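Local coordinates for programmed cell death 6-interacting protein (PDB 5WA1) that takes part in multivesicular body biogenesis, cytokinesis and membrane repair, here as its Bro1 domain, which binds the ESCRT-III subunits of the CHMP4 family, at residues D203-Q217 / Y244-L258. Numbering follows the deposited sequence.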
loop_
_atom_site.group_PDB
_atom_site.type_symbol
_atom_site.label_atom_id
_atom_site.label_comp_id
_atom_site.label_asym_id
_atom_site.label_seq_id
_atom_site.Cartn_x
_atom_site.Cartn_y
_atom_site.Cartn_z
ATOM N N ASP A 203 11.941 7.063 -6.213
ATOM C CA ASP A 203 11.705 5.892 -7.055
ATOM C C ASP A 203 11.154 4.723 -6.244
ATOM O O ASP A 203 10.229 4.032 -6.684
ATOM C CB ASP A 203 12.992 5.491 -7.769
ATOM C CG ASP A 203 13.160 6.197 -9.095
ATOM O OD1 ASP A 203 12.565 7.283 -9.262
ATOM O OD2 ASP A 203 13.877 5.665 -9.972
ATOM N N THR A 204 11.707 4.491 -5.054
ATOM C CA THR A 204 11.257 3.371 -4.238
ATOM C C THR A 204 9.841 3.589 -3.721
ATOM O O THR A 204 9.004 2.682 -3.798
ATOM C CB THR A 204 12.218 3.148 -3.071
ATOM O OG1 THR A 204 13.542 2.947 -3.575
ATOM C CG2 THR A 204 11.792 1.929 -2.263
ATOM N N VAL A 205 9.556 4.774 -3.162
ATOM C CA VAL A 205 8.242 4.982 -2.557
ATOM C C VAL A 205 7.178 5.171 -3.629
ATOM O O VAL A 205 6.005 4.861 -3.401
ATOM C CB VAL A 205 8.254 6.160 -1.562
ATOM C CG1 VAL A 205 8.915 5.736 -0.245
ATOM C CG2 VAL A 205 8.946 7.382 -2.151
ATOM N N GLY A 206 7.555 5.658 -4.811
ATOM C CA GLY A 206 6.619 5.647 -5.922
ATOM C C GLY A 206 6.189 4.242 -6.299
ATOM O O GLY A 206 5.013 3.993 -6.585
ATOM N N THR A 207 7.132 3.295 -6.296
ATOM C CA THR A 207 6.762 1.918 -6.619
ATOM C C THR A 207 5.925 1.302 -5.503
ATOM O O THR A 207 4.929 0.625 -5.770
ATOM C CB THR A 207 8.009 1.073 -6.894
ATOM O OG1 THR A 207 8.657 1.557 -8.074
ATOM C CG2 THR A 207 7.634 -0.394 -7.110
ATOM N N LEU A 208 6.311 1.530 -4.246
ATOM C CA LEU A 208 5.495 1.060 -3.132
ATOM C C LEU A 208 4.088 1.640 -3.196
ATOM O O LEU A 208 3.116 0.955 -2.868
ATOM C CB LEU A 208 6.152 1.433 -1.797
ATOM C CG LEU A 208 7.489 0.742 -1.514
ATOM C CD1 LEU A 208 8.127 1.323 -0.252
ATOM C CD2 LEU A 208 7.275 -0.751 -1.366
ATOM N N SER A 209 3.963 2.911 -3.582
ATOM C CA SER A 209 2.635 3.506 -3.688
ATOM C C SER A 209 1.782 2.755 -4.703
ATOM O O SER A 209 0.597 2.486 -4.464
ATOM C CB SER A 209 2.758 4.976 -4.080
ATOM O OG SER A 209 1.485 5.563 -4.265
ATOM N N LEU A 210 2.366 2.406 -5.845
ATOM C CA LEU A 210 1.617 1.661 -6.856
ATOM C C LEU A 210 1.284 0.248 -6.392
ATOM O O LEU A 210 0.186 -0.260 -6.670
ATOM C CB LEU A 210 2.415 1.642 -8.153
ATOM C CG LEU A 210 1.773 0.922 -9.332
ATOM C CD1 LEU A 210 0.335 1.389 -9.543
ATOM C CD2 LEU A 210 2.625 1.183 -10.558
ATOM N N ILE A 211 2.204 -0.415 -5.686
ATOM C CA ILE A 211 1.912 -1.756 -5.177
ATOM C C ILE A 211 0.704 -1.723 -4.240
ATOM O O ILE A 211 -0.185 -2.583 -4.308
ATOM C CB ILE A 211 3.150 -2.342 -4.473
ATOM C CG1 ILE A 211 4.270 -2.599 -5.479
ATOM C CG2 ILE A 211 2.772 -3.614 -3.699
ATOM C CD1 ILE A 211 5.611 -2.952 -4.833
ATOM N N MET A 212 0.664 -0.735 -3.340
ATOM C CA MET A 212 -0.454 -0.631 -2.407
ATOM C C MET A 212 -1.742 -0.284 -3.127
ATOM O O MET A 212 -2.822 -0.755 -2.750
ATOM C CB MET A 212 -0.147 0.428 -1.336
ATOM C CG MET A 212 1.073 0.118 -0.479
ATOM S SD MET A 212 0.908 -1.447 0.413
ATOM C CE MET A 212 2.557 -2.138 0.263
ATOM N N LEU A 213 -1.657 0.550 -4.161
ATOM C CA LEU A 213 -2.849 0.846 -4.940
ATOM C C LEU A 213 -3.368 -0.402 -5.649
ATOM O O LEU A 213 -4.580 -0.640 -5.684
ATOM C CB LEU A 213 -2.560 1.958 -5.944
ATOM C CG LEU A 213 -3.801 2.574 -6.594
ATOM C CD1 LEU A 213 -4.553 3.442 -5.595
ATOM C CD2 LEU A 213 -3.410 3.373 -7.824
ATOM N N ALA A 214 -2.462 -1.216 -6.215
ATOM C CA ALA A 214 -2.867 -2.478 -6.839
ATOM C C ALA A 214 -3.552 -3.393 -5.840
ATOM O O ALA A 214 -4.538 -4.061 -6.167
ATOM C CB ALA A 214 -1.651 -3.193 -7.434
ATOM N N GLN A 215 -3.029 -3.456 -4.615
ATOM C CA GLN A 215 -3.606 -4.365 -3.645
ATOM C C GLN A 215 -4.953 -3.857 -3.162
ATOM O O GLN A 215 -5.853 -4.663 -2.904
ATOM C CB GLN A 215 -2.613 -4.605 -2.504
ATOM C CG GLN A 215 -1.429 -5.403 -3.058
ATOM C CD GLN A 215 -0.376 -5.846 -2.050
ATOM O OE1 GLN A 215 0.269 -6.871 -2.260
ATOM N NE2 GLN A 215 -0.168 -5.070 -0.981
ATOM N N ALA A 216 -5.125 -2.533 -3.090
ATOM C CA ALA A 216 -6.445 -1.983 -2.799
ATOM C C ALA A 216 -7.452 -2.380 -3.875
ATOM O O ALA A 216 -8.571 -2.798 -3.562
ATOM C CB ALA A 216 -6.367 -0.460 -2.670
ATOM N N GLN A 217 -7.069 -2.257 -5.154
ATOM C CA GLN A 217 -7.960 -2.668 -6.243
ATOM C C GLN A 217 -8.262 -4.163 -6.174
ATOM O O GLN A 217 -9.400 -4.588 -6.418
ATOM C CB GLN A 217 -7.346 -2.298 -7.597
ATOM C CG GLN A 217 -8.167 -2.723 -8.835
ATOM C CD GLN A 217 -9.427 -1.879 -9.048
ATOM O OE1 GLN A 217 -9.558 -0.788 -8.497
ATOM N NE2 GLN A 217 -10.360 -2.388 -9.862
ATOM N N TYR A 244 -2.562 -2.357 -12.741
ATOM C CA TYR A 244 -1.768 -1.821 -11.630
ATOM C C TYR A 244 -0.607 -2.740 -11.285
ATOM O O TYR A 244 0.515 -2.275 -11.058
ATOM C CB TYR A 244 -2.641 -1.634 -10.384
ATOM C CG TYR A 244 -3.617 -0.500 -10.427
ATOM C CD1 TYR A 244 -3.278 0.724 -10.999
ATOM C CD2 TYR A 244 -4.877 -0.642 -9.858
ATOM C CE1 TYR A 244 -4.182 1.779 -11.008
ATOM C CE2 TYR A 244 -5.786 0.403 -9.868
ATOM C CZ TYR A 244 -5.437 1.604 -10.437
ATOM O OH TYR A 244 -6.349 2.636 -10.433
ATOM N N PHE A 245 -0.871 -4.047 -11.168
ATOM C CA PHE A 245 0.218 -4.985 -10.899
ATOM C C PHE A 245 1.247 -4.977 -12.015
ATOM O O PHE A 245 2.456 -5.083 -11.755
ATOM C CB PHE A 245 -0.325 -6.397 -10.693
ATOM C CG PHE A 245 -0.933 -6.605 -9.337
ATOM C CD1 PHE A 245 -0.154 -6.522 -8.196
ATOM C CD2 PHE A 245 -2.279 -6.875 -9.202
ATOM C CE1 PHE A 245 -0.720 -6.704 -6.936
ATOM C CE2 PHE A 245 -2.846 -7.076 -7.965
ATOM C CZ PHE A 245 -2.064 -6.984 -6.820
ATOM N N GLY A 246 0.790 -4.854 -13.265
ATOM C CA GLY A 246 1.722 -4.829 -14.384
ATOM C C GLY A 246 2.627 -3.614 -14.356
ATOM O O GLY A 246 3.843 -3.720 -14.542
ATOM N N ASP A 247 2.040 -2.436 -14.121
ATOM C CA ASP A 247 2.832 -1.217 -13.991
ATOM C C ASP A 247 3.831 -1.334 -12.846
ATOM O O ASP A 247 4.983 -0.908 -12.972
ATOM C CB ASP A 247 1.915 -0.010 -13.769
ATOM C CG ASP A 247 1.182 0.424 -15.030
ATOM O OD1 ASP A 247 1.531 -0.054 -16.129
ATOM O OD2 ASP A 247 0.262 1.258 -14.920
ATOM N N ALA A 248 3.406 -1.922 -11.725
ATOM C CA ALA A 248 4.295 -2.066 -10.577
ATOM C C ALA A 248 5.474 -2.983 -10.886
ATOM O O ALA A 248 6.627 -2.649 -10.580
ATOM C CB ALA A 248 3.512 -2.581 -9.376
ATOM N N PHE A 249 5.215 -4.161 -11.475
ATOM C CA PHE A 249 6.330 -5.072 -11.717
ATOM C C PHE A 249 7.277 -4.510 -12.773
ATOM O O PHE A 249 8.492 -4.726 -12.690
ATOM C CB PHE A 249 5.801 -6.479 -12.049
ATOM C CG PHE A 249 5.813 -6.842 -13.506
ATOM C CD1 PHE A 249 6.959 -7.326 -14.111
ATOM C CD2 PHE A 249 4.644 -6.782 -14.252
ATOM C CE1 PHE A 249 6.966 -7.681 -15.449
ATOM C CE2 PHE A 249 4.633 -7.146 -15.599
ATOM C CZ PHE A 249 5.795 -7.595 -16.197
ATOM N N LYS A 250 6.762 -3.727 -13.724
ATOM C CA LYS A 250 7.647 -3.096 -14.696
ATOM C C LYS A 250 8.586 -2.091 -14.039
ATOM O O LYS A 250 9.715 -1.915 -14.502
ATOM C CB LYS A 250 6.831 -2.432 -15.807
ATOM C CG LYS A 250 6.210 -3.426 -16.774
ATOM C CD LYS A 250 5.265 -2.760 -17.766
ATOM C CE LYS A 250 4.592 -3.792 -18.683
ATOM N NZ LYS A 250 3.680 -4.751 -17.967
ATOM N N GLN A 251 8.158 -1.430 -12.957
ATOM C CA GLN A 251 9.075 -0.541 -12.243
ATOM C C GLN A 251 10.111 -1.309 -11.431
ATOM O O GLN A 251 11.133 -0.735 -11.056
ATOM C CB GLN A 251 8.300 0.406 -11.321
ATOM C CG GLN A 251 7.346 1.324 -12.063
ATOM C CD GLN A 251 6.496 2.150 -11.132
ATOM O OE1 GLN A 251 6.700 2.145 -9.921
ATOM N NE2 GLN A 251 5.528 2.865 -11.693
ATOM N N CYS A 252 9.867 -2.588 -11.153
ATOM C CA CYS A 252 10.816 -3.435 -10.443
ATOM C C CYS A 252 11.723 -4.223 -11.366
ATOM O O CYS A 252 12.666 -4.854 -10.876
ATOM C CB CYS A 252 10.083 -4.441 -9.558
ATOM S SG CYS A 252 9.100 -3.688 -8.332
ATOM N N GLN A 253 11.464 -4.184 -12.675
ATOM C CA GLN A 253 12.118 -5.100 -13.605
ATOM C C GLN A 253 13.632 -5.020 -13.511
ATOM O O GLN A 253 14.321 -6.048 -13.541
ATOM C CB GLN A 253 11.666 -4.802 -15.033
ATOM C CG GLN A 253 10.711 -5.802 -15.608
ATOM C CD GLN A 253 10.457 -5.528 -17.067
ATOM O OE1 GLN A 253 10.811 -4.459 -17.573
ATOM N NE2 GLN A 253 9.856 -6.488 -17.759
ATOM N N TYR A 254 14.173 -3.809 -13.404
ATOM C CA TYR A 254 15.610 -3.604 -13.454
ATOM C C TYR A 254 16.169 -3.106 -12.125
ATOM O O TYR A 254 17.311 -2.648 -12.082
ATOM C CB TYR A 254 15.955 -2.631 -14.585
ATOM C CG TYR A 254 15.463 -3.089 -15.948
ATOM C CD1 TYR A 254 16.150 -4.057 -16.664
ATOM C CD2 TYR A 254 14.304 -2.562 -16.504
ATOM C CE1 TYR A 254 15.702 -4.485 -17.910
ATOM C CE2 TYR A 254 13.844 -2.987 -17.746
ATOM C CZ TYR A 254 14.554 -3.946 -18.446
ATOM O OH TYR A 254 14.112 -4.368 -19.682
ATOM N N LYS A 255 15.393 -3.202 -11.047
ATOM C CA LYS A 255 15.785 -2.724 -9.729
ATOM C C LYS A 255 15.816 -3.897 -8.761
ATOM O O LYS A 255 14.999 -4.815 -8.859
ATOM C CB LYS A 255 14.808 -1.658 -9.214
ATOM C CG LYS A 255 14.577 -0.491 -10.161
ATOM C CD LYS A 255 15.477 0.684 -9.828
ATOM C CE LYS A 255 15.187 1.874 -10.722
ATOM N NZ LYS A 255 16.162 2.984 -10.504
ATOM N N ASP A 256 16.764 -3.877 -7.836
ATOM C CA ASP A 256 16.842 -4.897 -6.799
ATOM C C ASP A 256 16.806 -4.252 -5.421
ATOM O O ASP A 256 17.533 -4.647 -4.506
ATOM C CB ASP A 256 18.090 -5.756 -6.959
ATOM C CG ASP A 256 18.002 -7.051 -6.173
ATOM O OD1 ASP A 256 16.930 -7.698 -6.198
ATOM O OD2 ASP A 256 19.004 -7.411 -5.516
ATOM N N THR A 257 15.961 -3.240 -5.260
ATOM C CA THR A 257 15.943 -2.533 -3.988
ATOM C C THR A 257 14.917 -3.131 -3.033
ATOM O O THR A 257 15.181 -3.246 -1.832
ATOM C CB THR A 257 15.691 -1.041 -4.230
ATOM O OG1 THR A 257 14.396 -0.844 -4.797
ATOM C CG2 THR A 257 16.716 -0.503 -5.197
ATOM N N LEU A 258 13.768 -3.567 -3.554
ATOM C CA LEU A 258 12.752 -4.192 -2.723
ATOM C C LEU A 258 13.132 -5.640 -2.423
ATOM O O LEU A 258 13.982 -6.219 -3.102
ATOM C CB LEU A 258 11.393 -4.113 -3.412
ATOM C CG LEU A 258 10.897 -2.677 -3.583
ATOM C CD1 LEU A 258 9.534 -2.653 -4.278
ATOM C CD2 LEU A 258 10.846 -1.953 -2.220
HETATM O O HOH W 1 14.458 1.512 -5.565
HETATM O O HOH W 2 11.525 0.493 -8.084
#
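The Tyr244 ring takes Leu213 CD2 over one face, offset toward the rim and 3.6 Å from Tyr244 CE1. Gln217 CB lies in the ring plane, at the CD2 edge. The Phe245 ring has Ala214 CB over the centre of one face, a CH-pi contact 3.7 Å from the Phe245 centroid. Ala214 CB also meets Tyr244 CB at 3.5 Å, and the small Ala214 side chain allows close approach here. Helix segments 203-217 and 244-252 run antiparallel (157°), their axes coming within 8.7 Å. Tyr244 is a knob among Leu210, Leu213, Ala214 and Gln217, its hydroxyl hydrogen-bonded to Thr357 OG1. Leu210 is the return knob, among Tyr244, Asp247, Ala248 and Gln251. Its CG, anti to the backbone N (chi1 -179°), lies near Ala248 CB. Leu210 CD2 meets Asp247 CB at 3.5 Å. Nearer the start of helix 202-226, Thr207 OG1 donates to a lone pair of Gln251 OE1 at 2.8 Å, in the carbonyl plane. A water bridges Thr207 OG1 and Gln251 O. Past the Cys252-Lys255 turn, Leu258 comes back against helix 202-226. Its CD1 meets Ile211 CD1 tip to tip at 4.0 Å, while CD2 packs on Leu208 and Thr204. A second water joins Thr204 OG1, also hydrogen-bonded to Val198 O, to Thr257 OG1. Asp203 and Lys255 form a long salt bridge, OD2 to NZ 3.6 Å. This antiparallel helical hairpin of the Bro1 domain lies within the CHMP4-interacting region. Apolar interlocking joins the helices, polar links sit at the Gln251 end, and Leu258, the Thr257 water and the Lys255 salt bridge hold the loop.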